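Local atomic coordinates of glycoside hydrolase family 88 protein (Bacteroides vulgatus, PDB entry 4Q88), a protein that is of unknown function but probably hydrolyses glycosidic bonds, as a member of glycoside hydrolase family 88. Residues M147-M152 against A217-V222. Residues are numbered along the deposited sequence; the frame is centred on the assembly and turned at random.
Sequences MVMPVM and AAFAKV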
HETATM    1  N   MSE A 147      -4.365  -2.671  -2.480  1.00 14.67           N
HETATM    2  CA  MSE A 147      -4.642  -2.557  -3.916  1.00 14.53           C
HETATM    3  C   MSE A 147      -6.041  -1.943  -4.177  1.00 17.37           C
HETATM    4  O   MSE A 147      -6.239  -1.168  -5.112  1.00 18.77           O
HETATM    5  CB  MSE A 147      -4.514  -3.921  -4.566  1.00 16.11           C
HETATM    6  CG  MSE A 147      -3.167  -4.602  -4.414  1.00 16.21           C
HETATM    7 SE   MSE A 147      -1.589  -3.447  -4.712  0.70 20.19          SE
HETATM    8  CE  MSE A 147      -0.545  -4.172  -3.215  1.00 23.08           C
ATOM      9  N   VAL A 148      -6.994  -2.318  -3.356  1.00 16.86           N
ATOM     10  CA  VAL A 148      -8.409  -2.054  -3.653  1.00 16.90           C
ATOM     11  C   VAL A 148      -9.177  -1.209  -2.661  1.00 17.04           C
ATOM     12  O   VAL A 148     -10.063  -0.418  -3.088  1.00 18.14           O
ATOM     13  CB  VAL A 148      -9.179  -3.349  -4.022  1.00 15.91           C
ATOM     14  CG1 VAL A 148     -10.437  -3.013  -4.784  1.00 15.88           C
ATOM     15  CG2 VAL A 148      -8.347  -4.292  -4.888  1.00 16.99           C
HETATM   16  N   MSE A 149      -8.884  -1.251  -1.363  1.00 16.13           N
HETATM   17  CA  MSE A 149      -9.664  -0.393  -0.466  1.00 16.20           C
HETATM   18  C   MSE A 149      -9.641   1.073  -0.897  1.00 15.23           C
HETATM   19  O   MSE A 149     -10.690   1.723  -0.873  1.00 17.29           O
HETATM   20  CB  MSE A 149      -9.355  -0.455   1.052  1.00 16.48           C
HETATM   21  CG  MSE A 149      -9.681  -1.812   1.664  1.00 16.34           C
HETATM   22 SE   MSE A 149      -9.933  -1.781   3.597  0.70 20.96          SE
HETATM   23  CE  MSE A 149      -8.221  -1.001   4.023  1.00 16.76           C
ATOM     24  N   PRO A 150      -8.481   1.660  -1.233  1.00 15.22           N
ATOM     25  CA  PRO A 150      -8.511   3.081  -1.626  1.00 16.81           C
ATOM     26  C   PRO A 150      -9.248   3.344  -2.978  1.00 18.22           C
ATOM     27  O   PRO A 150      -9.757   4.446  -3.202  1.00 18.14           O
ATOM     28  CB  PRO A 150      -7.037   3.455  -1.747  1.00 16.49           C
ATOM     29  CG  PRO A 150      -6.294   2.358  -1.063  1.00 16.39           C
ATOM     30  CD  PRO A 150      -7.121   1.127  -1.254  1.00 15.95           C
ATOM     31  N   VAL A 151      -9.338   2.362  -3.851  1.00 18.34           N
ATOM     32  CA  VAL A 151     -10.211   2.458  -5.038  1.00 18.25           C
ATOM     33  C   VAL A 151     -11.664   2.773  -4.610  1.00 19.28           C
ATOM     34  O   VAL A 151     -12.349   3.646  -5.196  1.00 17.68           O
ATOM     35  CB  VAL A 151     -10.228   1.140  -5.818  1.00 19.41           C
ATOM     36  CG1 VAL A 151     -11.207   1.252  -6.955  1.00 20.44           C
ATOM     37  CG2 VAL A 151      -8.834   0.848  -6.362  1.00 20.22           C
HETATM   38  N   MSE A 152     -12.123   2.119  -3.540  1.00 19.18           N
HETATM   39  CA  MSE A 152     -13.497   2.251  -3.129  1.00 20.34           C
HETATM   40  C   MSE A 152     -13.784   3.692  -2.714  1.00 20.55           C
HETATM   41  O   MSE A 152     -14.834   4.273  -3.136  1.00 20.63           O
HETATM   42  CB  MSE A 152     -13.924   1.269  -2.016  1.00 19.68           C
HETATM   43  CG  MSE A 152     -13.575  -0.227  -2.202  1.00 20.27           C
HETATM   44 SE   MSE A 152     -14.229  -0.919  -3.912  0.70 23.54          SE
HETATM   45  CE  MSE A 152     -15.917  -1.665  -3.320  1.00 21.16           C
ATOM     46  N   ALA A 217      -1.241   0.807   5.838  1.00 14.63           N
ATOM     47  CA  ALA A 217      -1.269   1.980   4.897  1.00 17.35           C
ATOM     48  C   ALA A 217      -2.636   2.110   4.190  1.00 16.73           C
ATOM     49  O   ALA A 217      -3.091   3.218   3.961  1.00 16.58           O
ATOM     50  CB  ALA A 217      -0.190   1.860   3.863  1.00 18.85           C
ATOM     51  N   ALA A 218      -3.239   0.975   3.856  1.00 16.44           N
ATOM     52  CA  ALA A 218      -4.590   0.974   3.300  1.00 17.59           C
ATOM     53  C   ALA A 218      -5.590   1.664   4.172  1.00 16.47           C
ATOM     54  O   ALA A 218      -6.427   2.475   3.679  1.00 16.68           O
ATOM     55  CB  ALA A 218      -5.036  -0.435   2.929  1.00 17.27           C
ATOM     56  N   PHE A 219      -5.609   1.345   5.462  1.00 15.91           N
ATOM     57  CA  PHE A 219      -6.583   1.979   6.341  1.00 17.14           C
ATOM     58  C   PHE A 219      -6.337   3.456   6.444  1.00 17.35           C
ATOM     59  O   PHE A 219      -7.290   4.254   6.494  1.00 17.49           O
ATOM     60  CB  PHE A 219      -6.566   1.344   7.742  1.00 16.18           C
ATOM     61  CG  PHE A 219      -7.346   0.075   7.808  1.00 16.58           C
ATOM     62  CD1 PHE A 219      -8.713   0.112   7.746  1.00 19.38           C
ATOM     63  CD2 PHE A 219      -6.739  -1.149   7.879  1.00 15.49           C
ATOM     64  CE1 PHE A 219      -9.477  -1.039   7.813  1.00 19.57           C
ATOM     65  CE2 PHE A 219      -7.480  -2.319   7.868  1.00 17.71           C
ATOM     66  CZ  PHE A 219      -8.869  -2.263   7.840  1.00 18.54           C
ATOM     67  N   ALA A 220      -5.065   3.874   6.448  1.00 17.67           N
ATOM     68  CA  ALA A 220      -4.800   5.324   6.392  1.00 17.32           C
ATOM     69  C   ALA A 220      -5.366   5.981   5.142  1.00 16.66           C
ATOM     70  O   ALA A 220      -6.053   7.058   5.206  1.00 18.60           O
ATOM     71  CB  ALA A 220      -3.306   5.599   6.468  1.00 17.89           C
ATOM     72  N   LYS A 221      -5.153   5.350   3.996  1.00 17.13           N
ATOM     73  CA  LYS A 221      -5.697   5.882   2.753  1.00 17.37           C
ATOM     74  C   LYS A 221      -7.241   5.892   2.718  1.00 18.76           C
ATOM     75  O   LYS A 221      -7.858   6.817   2.155  1.00 18.07           O
ATOM     76  CB  LYS A 221      -5.138   5.168   1.548  1.00 17.38           C
ATOM     77  CG  LYS A 221      -3.662   5.519   1.302  1.00 19.02           C
ATOM     78  CD  LYS A 221      -2.997   4.620   0.332  1.00 21.81           C
ATOM     79  CE  LYS A 221      -3.236   4.930  -1.103  1.00 23.05           C
ATOM     80  NZ  LYS A 221      -2.763   6.277  -1.565  1.00 26.48           N
ATOM     81  N   VAL A 222      -7.852   4.867   3.289  1.00 16.63           N
ATOM     82  CA  VAL A 222      -9.298   4.845   3.415  1.00 18.10           C
ATOM     83  C   VAL A 222      -9.763   6.048   4.260  1.00 17.83           C
ATOM     84  O   VAL A 222     -10.641   6.833   3.808  1.00 19.61           O
ATOM     85  CB  VAL A 222      -9.806   3.534   4.026  1.00 18.03           C
ATOM     86  CG1 VAL A 222     -11.233   3.695   4.550  1.00 19.50           C
ATOM     87  CG2 VAL A 222      -9.767   2.406   3.024  1.00 17.54           C
TER
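Over one face of the Phe219 ring sits the terminal methyl of Met149, a selenomethionine: its CE stands 3.8 Å from the ring centroid and only 5° off the normal, a centred CH-pi contact that touches all six ring carbons about equally. The selenium hangs back obliquely, 4.7 Å from the same centroid, which makes the pair a Met-aromatic contact. The Phe219 side chain also touches Leu172 of helix 163-179 and Tyr236, Arg239 and Phe240 of helix 233-249. Met149 bends at its last torsion (chi3 -56°), which turns the methyl in toward helix 209-225 and lets it press on CB of Ala218 at a tight 3.4 Å as well. The small side chain of Ala218, a single methyl, suits this close approach. Nearer the root of Met149, CB packs against CG2 of Val222, 3.5 Å away, one branch of the valine lying alongside the base of the methionine chain. Pro150, whose lack of an N-H accompanies the kink in its helix, sets CB and CG obliquely across Lys221, CG lying 4.0 Å from CE; the lysine's long methylene chain offers this compact ring an apolar flank. With an alanine in place of Phe219, the Met149 methyl would probably lose the surface it rests on and be freer to turn, and a gap would open toward helix 233-249. The helix segments run almost parallel, 4° apart with axes 8.6 Å from each other, as between neighbouring same-direction helices of the (alpha/alpha)6 barrel expected for this clan. Side-chain contacts between them involve carbon and selenium, implying cohesion by close fit and dispersion in the buried interior.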